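Local coordinates for protein Adenylate/guanylate cyclase/hydrolase, alpha/beta fold family (Ruegeria pomeroyi, PDB 3MR7) that probably catalyses the formation of cyclic AMP from ATP, through this N-terminal nucleotide cyclase catalytic domain of a longer protein, at residues Val29-Arg37 with Arg90-Ile98; Val53-Arg63 with Leu107-Val117. All coordinates share one frame; numbering follows the deposited sequence.

Contact 1. Residues Val29-Arg37 with Arg90-Ile98; sequences VLNRQKLYR and RKERIQYRI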
loop_
_atom_site.group_PDB
_atom_site.type_symbol
_atom_site.label_atom_id
_atom_site.label_comp_id
_atom_site.label_asym_id
_atom_site.label_seq_id
_atom_site.Cartn_x
_atom_site.Cartn_y
_atom_site.Cartn_z
ATOM N N VAL A 29 5.901 -7.531 -17.731
ATOM C CA VAL A 29 6.043 -6.523 -16.695
ATOM C C VAL A 29 7.075 -6.918 -15.621
ATOM O O VAL A 29 7.889 -6.096 -15.214
ATOM C CB VAL A 29 4.654 -6.136 -16.071
ATOM C CG1 VAL A 29 4.828 -5.351 -14.804
ATOM C CG2 VAL A 29 3.845 -5.326 -17.049
ATOM N N LEU A 30 7.050 -8.164 -15.164
ATOM C CA LEU A 30 8.003 -8.600 -14.143
ATOM C C LEU A 30 9.452 -8.575 -14.645
ATOM O O LEU A 30 10.377 -8.374 -13.857
ATOM C CB LEU A 30 7.646 -9.992 -13.627
ATOM C CG LEU A 30 6.224 -10.193 -13.093
ATOM C CD1 LEU A 30 6.017 -11.653 -12.797
ATOM C CD2 LEU A 30 5.972 -9.367 -11.839
ATOM N N ASN A 31 9.648 -8.778 -15.948
ATOM C CA ASN A 31 10.975 -8.668 -16.539
ATOM C C ASN A 31 11.466 -7.239 -16.698
ATOM O O ASN A 31 12.665 -6.973 -16.585
ATOM C CB ASN A 31 11.038 -9.355 -17.893
ATOM C CG ASN A 31 10.972 -10.838 -17.783
ATOM O OD1 ASN A 31 11.222 -11.409 -16.720
ATOM N ND2 ASN A 31 10.619 -11.490 -18.883
ATOM N N ARG A 32 10.545 -6.331 -17.002
ATOM C CA ARG A 32 10.880 -4.924 -17.039
ATOM C C ARG A 32 11.415 -4.507 -15.674
ATOM O O ARG A 32 12.480 -3.905 -15.587
ATOM C CB ARG A 32 9.660 -4.082 -17.399
ATOM C CG ARG A 32 9.741 -3.379 -18.746
ATOM C CD ARG A 32 9.353 -1.896 -18.639
ATOM N NE ARG A 32 7.933 -1.474 -18.719
ATOM C CZ ARG A 32 6.864 -2.219 -19.007
ATOM N NH1 ARG A 32 5.654 -1.648 -19.034
ATOM N NH2 ARG A 32 6.968 -3.517 -19.251
ATOM N N GLN A 33 10.696 -4.834 -14.602
ATOM C CA GLN A 33 11.119 -4.369 -13.283
ATOM C C GLN A 33 12.454 -4.993 -12.912
ATOM O O GLN A 33 13.308 -4.323 -12.323
ATOM C CB GLN A 33 10.044 -4.556 -12.196
ATOM C CG GLN A 33 10.291 -5.675 -11.217
ATOM C CD GLN A 33 11.232 -5.304 -10.079
ATOM O OE1 GLN A 33 11.674 -6.181 -9.341
ATOM N NE2 GLN A 33 11.556 -4.026 -9.944
ATOM N N LYS A 34 12.656 -6.251 -13.286
ATOM C CA LYS A 34 13.958 -6.850 -13.073
ATOM C C LYS A 34 15.045 -6.002 -13.748
ATOM O O LYS A 34 16.110 -5.766 -13.174
ATOM C CB LYS A 34 13.984 -8.280 -13.594
ATOM C CG LYS A 34 13.441 -9.319 -12.648
ATOM C CD LYS A 34 13.320 -10.631 -13.415
ATOM C CE LYS A 34 13.441 -11.844 -12.510
ATOM N NZ LYS A 34 14.487 -12.786 -13.043
ATOM N N LEU A 35 14.757 -5.534 -14.958
ATOM C CA LEU A 35 15.659 -4.642 -15.690
ATOM C C LEU A 35 15.939 -3.329 -14.983
ATOM O O LEU A 35 17.082 -2.928 -14.864
ATOM C CB LEU A 35 15.098 -4.282 -17.057
ATOM C CG LEU A 35 16.092 -3.368 -17.746
ATOM C CD1 LEU A 35 17.424 -4.097 -17.834
ATOM C CD2 LEU A 35 15.602 -2.968 -19.094
ATOM N N TYR A 36 14.885 -2.642 -14.556
ATOM C CA TYR A 36 15.022 -1.347 -13.878
ATOM C C TYR A 36 15.813 -1.486 -12.587
ATOM O O TYR A 36 16.714 -0.686 -12.305
ATOM C CB TYR A 36 13.656 -0.710 -13.587
ATOM C CG TYR A 36 12.902 -0.208 -14.800
ATOM C CD1 TYR A 36 13.564 0.313 -15.908
ATOM C CD2 TYR A 36 11.522 -0.250 -14.832
ATOM C CE1 TYR A 36 12.860 0.789 -17.002
ATOM C CE2 TYR A 36 10.815 0.209 -15.917
ATOM C CZ TYR A 36 11.474 0.738 -16.989
ATOM O OH TYR A 36 10.721 1.196 -18.051
ATOM N N ARG A 37 15.483 -2.505 -11.803
ATOM C CA ARG A 37 16.261 -2.785 -10.606
ATOM C C ARG A 37 17.747 -2.837 -10.945
ATOM O O ARG A 37 18.575 -2.362 -10.188
ATOM C CB ARG A 37 15.833 -4.109 -9.974
ATOM C CG ARG A 37 16.837 -4.652 -8.990
ATOM C CD ARG A 37 16.779 -3.939 -7.658
ATOM N NE ARG A 37 16.380 -4.861 -6.610
ATOM C CZ ARG A 37 17.208 -5.381 -5.718
ATOM N NH1 ARG A 37 18.486 -5.042 -5.724
ATOM N NH2 ARG A 37 16.751 -6.228 -4.810
ATOM N N ARG A 90 -0.861 4.745 -19.161
ATOM C CA ARG A 90 -0.880 4.963 -17.710
ATOM C C ARG A 90 -1.148 3.718 -16.855
ATOM O O ARG A 90 -0.347 3.370 -16.008
ATOM C CB ARG A 90 -1.874 6.064 -17.335
ATOM C CG ARG A 90 -1.223 7.365 -16.935
ATOM C CD ARG A 90 -2.219 8.335 -16.293
ATOM N NE ARG A 90 -2.903 7.738 -15.142
ATOM C CZ ARG A 90 -4.195 7.411 -15.112
ATOM N NH1 ARG A 90 -4.970 7.636 -16.168
ATOM N NH2 ARG A 90 -4.717 6.867 -14.018
ATOM N N LYS A 91 -2.282 3.060 -17.057
ATOM C CA LYS A 91 -2.658 1.926 -16.214
ATOM C C LYS A 91 -1.723 0.719 -16.350
ATOM O O LYS A 91 -1.884 -0.276 -15.639
ATOM C CB LYS A 91 -4.090 1.481 -16.523
ATOM C CG LYS A 91 -5.167 2.539 -16.349
ATOM C CD LYS A 91 -6.525 1.978 -16.762
ATOM C CE LYS A 91 -6.388 1.063 -17.981
ATOM N NZ LYS A 91 -7.702 0.673 -18.571
ATOM N N GLU A 92 -0.764 0.789 -17.267
ATOM C CA GLU A 92 0.164 -0.319 -17.463
ATOM C C GLU A 92 1.591 -0.006 -17.013
ATOM O O GLU A 92 2.441 -0.885 -16.975
ATOM C CB GLU A 92 0.185 -0.740 -18.921
ATOM C CG GLU A 92 -1.104 -1.338 -19.410
ATOM C CD GLU A 92 -0.989 -1.870 -20.832
ATOM O OE1 GLU A 92 -1.950 -1.676 -21.606
ATOM O OE2 GLU A 92 0.062 -2.475 -21.176
ATOM N N ARG A 93 1.857 1.246 -16.685
ATOM C CA ARG A 93 3.206 1.636 -16.307
ATOM C C ARG A 93 3.677 0.969 -15.003
ATOM O O ARG A 93 2.883 0.653 -14.111
ATOM C CB ARG A 93 3.298 3.153 -16.194
ATOM C CG ARG A 93 3.198 3.867 -17.528
ATOM C CD ARG A 93 3.219 5.362 -17.326
ATOM N NE ARG A 93 2.826 6.063 -18.541
ATOM C CZ ARG A 93 2.328 7.290 -18.555
ATOM N NH1 ARG A 93 2.150 7.947 -17.416
ATOM N NH2 ARG A 93 2.002 7.857 -19.700
ATOM N N ILE A 94 4.977 0.739 -14.907
ATOM C CA ILE A 94 5.556 0.237 -13.675
ATOM C C ILE A 94 5.861 1.461 -12.845
ATOM O O ILE A 94 6.446 2.406 -13.340
ATOM C CB ILE A 94 6.875 -0.531 -13.944
ATOM C CG1 ILE A 94 6.594 -1.793 -14.753
ATOM C CG2 ILE A 94 7.604 -0.856 -12.645
ATOM C CD1 ILE A 94 7.706 -2.835 -14.711
ATOM N N GLN A 95 5.447 1.478 -11.594
ATOM C CA GLN A 95 5.873 2.567 -10.732
ATOM C C GLN A 95 6.292 2.066 -9.385
ATOM O O GLN A 95 5.642 1.187 -8.812
ATOM C CB GLN A 95 4.761 3.570 -10.520
ATOM C CG GLN A 95 4.298 4.275 -11.741
ATOM C CD GLN A 95 3.055 5.119 -11.446
ATOM O OE1 GLN A 95 1.982 4.589 -11.126
ATOM N NE2 GLN A 95 3.204 6.427 -11.519
ATOM N N TYR A 96 7.355 2.649 -8.861
ATOM C CA TYR A 96 7.747 2.333 -7.502
ATOM C C TYR A 96 7.103 3.283 -6.464
ATOM O O TYR A 96 6.632 4.362 -6.819
ATOM C CB TYR A 96 9.256 2.329 -7.420
ATOM C CG TYR A 96 9.880 1.233 -8.255
ATOM C CD1 TYR A 96 9.825 -0.093 -7.849
ATOM C CD2 TYR A 96 10.525 1.523 -9.442
ATOM C CE1 TYR A 96 10.398 -1.092 -8.609
ATOM C CE2 TYR A 96 11.087 0.555 -10.200
ATOM C CZ TYR A 96 11.036 -0.757 -9.794
ATOM O OH TYR A 96 11.617 -1.731 -10.591
ATOM N N ARG A 97 7.027 2.849 -5.205
ATOM C CA ARG A 97 6.696 3.737 -4.072
ATOM C C ARG A 97 7.961 3.846 -3.236
ATOM O O ARG A 97 8.721 2.885 -3.154
ATOM C CB ARG A 97 5.559 3.155 -3.213
ATOM C CG ARG A 97 4.171 3.239 -3.836
ATOM C CD ARG A 97 3.158 2.908 -2.807
ATOM N NE ARG A 97 3.524 1.641 -2.216
ATOM C CZ ARG A 97 2.999 0.487 -2.589
ATOM N NH1 ARG A 97 2.056 0.479 -3.515
ATOM N NH2 ARG A 97 3.412 -0.652 -2.043
ATOM N N ILE A 98 8.223 4.997 -2.628
ATOM C CA ILE A 98 9.433 5.108 -1.816
ATOM C C ILE A 98 9.204 5.889 -0.564
ATOM O O ILE A 98 8.567 6.922 -0.593
ATOM C CB ILE A 98 10.594 5.742 -2.579
ATOM C CG1 ILE A 98 10.974 4.867 -3.777
ATOM C CG2 ILE A 98 11.787 5.936 -1.654
ATOM C CD1 ILE A 98 11.858 5.541 -4.785
#
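I94 drives its side chain against one flank of helix 29-37, and its CD1 methyl settles between V29, R32 and Q33. With CG1 beside the backbone N (chi1 -65°) and the chain extended beyond it, CD1 lies 3.8 Å from V29 CG1. It is also 3.5 Å from R32 CB and 3.8 Å from Q33 CB, so three side chains of the helix close round one methyl. The V29 and I94 side chains run alongside each other in opposite senses, and M15 of strand 4-15 packs on both. Further along, Y96 brings its phenol end to the helix: Y96 OH lies 3.8 Å from Y36 CB, near the plane of the Y36 ring and at its edge. M81 of helix 67-84 touches both tyrosines. The E85 carboxylate accepts hydrogen bonds from Y36 OH and from the backbone N of I94, tying helix to strand lead-in, and forms a salt bridge with R32 NE. This is the ferredoxin-like βαββαβ core of class III nucleotide cyclases, in which helices 27-47 and 67-84 lie against the sheet that strand 96-107 enters here. Toward solvent the contact thins out. The R32 chain, bent at chi2 and chi3, passes its guanidinium over I94, with I94 CG1 4.1 Å above one face and near the rim. R32 NH1 approaches E92 O only loosely, at 3.9 Å. The exposed E92 carboxylate, its OE2 6.0 Å from R32 NH1, is too far for a salt bridge and may exert at most a weak attraction. Across the helix, L30 and K34 pack on E26 and E23 of the second subunit.

Contact 2. Residues Val53-Arg63 with Leu107-Val117; sequences VKTTGDGMLAR and LEDGDIFGDAV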
loop_
_atom_site.group_PDB
_atom_site.type_symbol
_atom_site.label_atom_id
_atom_site.label_comp_id
_atom_site.label_asym_id
_atom_site.label_seq_id
_atom_site.Cartn_x
_atom_site.Cartn_y
_atom_site.Cartn_z
ATOM N N VAL A 53 20.210 -3.286 2.170
ATOM C CA VAL A 53 20.242 -4.160 3.328
ATOM C C VAL A 53 19.584 -5.482 2.978
ATOM O O VAL A 53 20.039 -6.518 3.396
ATOM C CB VAL A 53 19.436 -3.575 4.464
ATOM C CG1 VAL A 53 19.160 -4.648 5.504
ATOM C CG2 VAL A 53 20.149 -2.363 5.056
ATOM N N LYS A 54 18.500 -5.447 2.220
ATOM C CA LYS A 54 17.779 -6.676 1.908
ATOM C C LYS A 54 16.491 -6.441 1.126
ATOM O O LYS A 54 15.891 -5.382 1.191
ATOM C CB LYS A 54 17.417 -7.393 3.195
ATOM C CG LYS A 54 16.181 -6.858 3.851
ATOM C CD LYS A 54 16.240 -7.145 5.320
ATOM C CE LYS A 54 14.898 -7.023 5.948
ATOM N NZ LYS A 54 15.085 -7.099 7.394
ATOM N N THR A 55 16.062 -7.434 0.372
ATOM C CA THR A 55 14.745 -7.319 -0.194
ATOM C C THR A 55 13.994 -8.495 0.365
ATOM O O THR A 55 14.512 -9.595 0.441
ATOM C CB THR A 55 14.754 -7.297 -1.722
ATOM O OG1 THR A 55 14.982 -8.613 -2.212
ATOM C CG2 THR A 55 15.869 -6.450 -2.200
ATOM N N THR A 56 12.776 -8.239 0.794
ATOM C CA THR A 56 11.968 -9.245 1.435
ATOM C C THR A 56 10.594 -9.182 0.804
ATOM O O THR A 56 10.390 -8.452 -0.155
ATOM C CB THR A 56 11.884 -8.970 2.944
ATOM O OG1 THR A 56 11.157 -7.748 3.174
ATOM C CG2 THR A 56 13.292 -8.846 3.530
ATOM N N GLY A 57 9.654 -9.942 1.334
ATOM C CA GLY A 57 8.293 -9.867 0.857
ATOM C C GLY A 57 7.742 -8.462 0.993
ATOM O O GLY A 57 6.770 -8.100 0.329
ATOM N N ASP A 58 8.379 -7.677 1.858
ATOM C CA ASP A 58 7.933 -6.329 2.192
ATOM C C ASP A 58 8.508 -5.339 1.210
ATOM O O ASP A 58 8.131 -4.170 1.202
ATOM C CB ASP A 58 8.397 -5.938 3.610
ATOM C CG ASP A 58 7.625 -6.673 4.734
ATOM O OD1 ASP A 58 6.458 -7.068 4.507
ATOM O OD2 ASP A 58 8.185 -6.833 5.855
ATOM N N GLY A 59 9.434 -5.802 0.383
ATOM C CA GLY A 59 10.119 -4.910 -0.527
ATOM C C GLY A 59 11.572 -4.743 -0.138
ATOM O O GLY A 59 12.123 -5.575 0.588
HETATM N N MSE A 60 12.196 -3.673 -0.617
HETATM C CA MSE A 60 13.618 -3.486 -0.389
HETATM C C MSE A 60 13.955 -2.382 0.609
HETATM O O MSE A 60 13.205 -1.439 0.796
HETATM C CB MSE A 60 14.327 -3.249 -1.708
HETATM C CG MSE A 60 15.450 -2.256 -1.605
HETATM SE SE MSE A 60 16.059 -1.783 -3.383
HETATM C CE MSE A 60 17.210 -3.328 -3.663
ATOM N N LEU A 61 15.107 -2.508 1.241
ATOM C CA LEU A 61 15.487 -1.618 2.321
ATOM C C LEU A 61 16.929 -1.241 2.117
ATOM O O LEU A 61 17.773 -2.113 1.996
ATOM C CB LEU A 61 15.351 -2.380 3.620
ATOM C CG LEU A 61 15.159 -1.647 4.924
ATOM C CD1 LEU A 61 13.996 -0.753 4.800
ATOM C CD2 LEU A 61 14.873 -2.702 5.956
ATOM N N ALA A 62 17.239 0.041 2.055
ATOM C CA ALA A 62 18.632 0.420 1.845
ATOM C C ALA A 62 18.982 1.514 2.808
ATOM O O ALA A 62 18.104 2.159 3.351
ATOM C CB ALA A 62 18.880 0.871 0.419
ATOM N N ARG A 63 20.267 1.735 3.022
ATOM C CA ARG A 63 20.653 2.761 3.966
ATOM C C ARG A 63 21.795 3.590 3.457
ATOM O O ARG A 63 22.619 3.129 2.683
ATOM C CB ARG A 63 21.011 2.152 5.312
ATOM C CG ARG A 63 22.344 1.452 5.334
ATOM C CD ARG A 63 22.428 0.567 6.546
ATOM N NE ARG A 63 23.535 -0.356 6.421
ATOM C CZ ARG A 63 24.784 -0.065 6.765
ATOM N NH1 ARG A 63 25.086 1.128 7.261
ATOM N NH2 ARG A 63 25.727 -0.976 6.616
ATOM N N LEU A 107 22.369 -1.821 13.907
ATOM C CA LEU A 107 22.809 -2.707 12.841
ATOM C C LEU A 107 23.413 -3.939 13.472
ATOM O O LEU A 107 24.006 -3.844 14.538
ATOM C CB LEU A 107 23.863 -2.041 11.986
ATOM C CG LEU A 107 23.357 -0.991 11.016
ATOM C CD1 LEU A 107 22.629 0.093 11.774
ATOM C CD2 LEU A 107 24.544 -0.425 10.229
ATOM N N GLU A 108 23.288 -5.093 12.823
ATOM C CA GLU A 108 23.823 -6.317 13.410
ATOM C C GLU A 108 23.719 -7.483 12.456
ATOM O O GLU A 108 22.665 -8.105 12.340
ATOM C CB GLU A 108 23.079 -6.658 14.705
ATOM C CG GLU A 108 23.651 -7.856 15.452
ATOM C CD GLU A 108 22.876 -8.189 16.730
ATOM O OE1 GLU A 108 21.680 -7.821 16.818
ATOM O OE2 GLU A 108 23.464 -8.824 17.643
ATOM N N ASP A 109 24.817 -7.777 11.772
ATOM C CA ASP A 109 24.861 -8.893 10.830
ATOM C C ASP A 109 24.040 -8.617 9.576
ATOM O O ASP A 109 23.120 -9.371 9.255
ATOM C CB ASP A 109 24.363 -10.176 11.491
ATOM C CG ASP A 109 25.183 -10.563 12.707
ATOM O OD1 ASP A 109 26.432 -10.447 12.658
ATOM O OD2 ASP A 109 24.575 -10.992 13.713
ATOM N N GLY A 110 24.373 -7.532 8.880
ATOM C CA GLY A 110 23.745 -7.206 7.610
ATOM C C GLY A 110 22.254 -6.926 7.683
ATOM O O GLY A 110 21.575 -6.937 6.652
ATOM N N ASP A 111 21.743 -6.689 8.891
ATOM C CA ASP A 111 20.355 -6.298 9.049
ATOM C C ASP A 111 20.144 -5.110 9.994
ATOM O O ASP A 111 20.960 -4.835 10.862
ATOM C CB ASP A 111 19.505 -7.481 9.465
ATOM C CG ASP A 111 18.082 -7.346 8.990
ATOM O OD1 ASP A 111 17.651 -6.216 8.656
ATOM O OD2 ASP A 111 17.391 -8.377 8.942
ATOM N N ILE A 112 19.046 -4.395 9.815
ATOM C CA ILE A 112 18.834 -3.186 10.582
ATOM C C ILE A 112 17.585 -3.274 11.446
ATOM O O ILE A 112 16.645 -3.994 11.120
ATOM C CB ILE A 112 18.780 -1.997 9.651
ATOM C CG1 ILE A 112 17.666 -2.180 8.650
ATOM C CG2 ILE A 112 20.027 -1.946 8.821
ATOM C CD1 ILE A 112 17.716 -1.102 7.596
ATOM N N PHE A 113 17.580 -2.552 12.561
ATOM C CA PHE A 113 16.500 -2.686 13.533
ATOM C C PHE A 113 16.145 -1.350 14.162
ATOM O O PHE A 113 16.993 -0.476 14.318
ATOM C CB PHE A 113 16.883 -3.659 14.658
ATOM C CG PHE A 113 17.325 -5.020 14.181
ATOM C CD1 PHE A 113 16.521 -6.138 14.377
ATOM C CD2 PHE A 113 18.556 -5.199 13.562
ATOM C CE1 PHE A 113 16.933 -7.421 13.952
ATOM C CE2 PHE A 113 18.962 -6.476 13.133
ATOM C CZ PHE A 113 18.148 -7.578 13.331
ATOM N N GLY A 114 14.879 -1.206 14.535
ATOM C CA GLY A 114 14.416 -0.047 15.272
ATOM C C GLY A 114 13.149 0.551 14.702
ATOM O O GLY A 114 12.844 0.359 13.515
ATOM N N ASP A 115 12.418 1.281 15.540
ATOM C CA ASP A 115 11.276 2.048 15.078
ATOM C C ASP A 115 11.591 2.746 13.766
ATOM O O ASP A 115 10.876 2.570 12.787
ATOM C CB ASP A 115 10.910 3.113 16.097
ATOM C CG ASP A 115 10.292 2.543 17.341
ATOM O OD1 ASP A 115 10.209 1.304 17.431
ATOM O OD2 ASP A 115 9.887 3.337 18.227
ATOM N N ALA A 116 12.665 3.535 13.737
ATOM C CA ALA A 116 12.964 4.296 12.532
ATOM C C ALA A 116 12.904 3.455 11.250
ATOM O O ALA A 116 12.532 3.956 10.214
ATOM C CB ALA A 116 14.282 5.062 12.643
ATOM N N VAL A 117 13.228 2.181 11.315
ATOM C CA VAL A 117 13.115 1.333 10.130
ATOM C C VAL A 117 11.640 1.060 9.785
ATOM O O VAL A 117 11.213 1.168 8.629
ATOM C CB VAL A 117 13.851 0.006 10.350
ATOM C CG1 VAL A 117 13.749 -0.883 9.113
ATOM C CG2 VAL A 117 15.309 0.278 10.711
#
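I112 packs against the hairpin 53-63, its branches meeting V53, L61 and R63. From CB the side chain forks. The CG2 branch lies 3.8 Å from V53 CG2 and grazes the aliphatic part of R63, with R63 CD 4.2 Å away. The other branch starts with CG1 between the backbone N and the carbonyl carbon (chi1 59°), which turns it to L61; I112 CG1 is 3.9 Å from L61 CD2. At the tip, I112 CD1 meets L61 CD2 end to end at 3.7 Å and also touches V53 CG2. L61 CD2 in turn reaches V117 CG1, so the first turn of helix 115-126 closes this apolar patch. The two strands of the hairpin are joined by a type I turn, and a classic beta bulge sets V53 and K54 both opposite L61. On one flank of the patch, K54 stretches its chain to the D111 carboxylate and bonds both oxygens on their syn sides, K54 NZ lying 3.0 Å from D111 OD1 and 3.1 Å from D111 OD2. D111 OD1 also accepts from the backbone N of I112 on its anti side, 22° out of the carboxylate plane. Without the D111 carboxylate, as with an alanine here, the K54 ammonium would probably lose its mate and the I112 N-H its acceptor. By R63, L107 lays CD2 over one guanidinium face, 3.4 Å above the plane. Apolar contacts thus fill the middle while charge pairing holds the flank, and the fork of hydrogen bonds at D111 probably favours its ionised form.

Overall arrangement
Contacts 1 and 2 lie about 22 Å apart, centre to centre, within one cyclase catalytic domain, and their segments alternate along the chain: 29-37, 53-63, 90-98, then 107-117. Helix 27-47 leads into strand 51-56, and strand 96-107 into strand 112-113, so two consecutive parts of the chain each meet two consecutive parts further on. Contact 1 fastens the helix to the start of the long strand; contact 2 fastens the following hairpin to the region beyond that strand's end. R37, at the end of the helical segment and salt-bridged to D42, packs on T55 and M60 (selenomethionine). Both contacts also touch the second subunit, consistent with class III cyclases, which work as dimers with active sites at the interface.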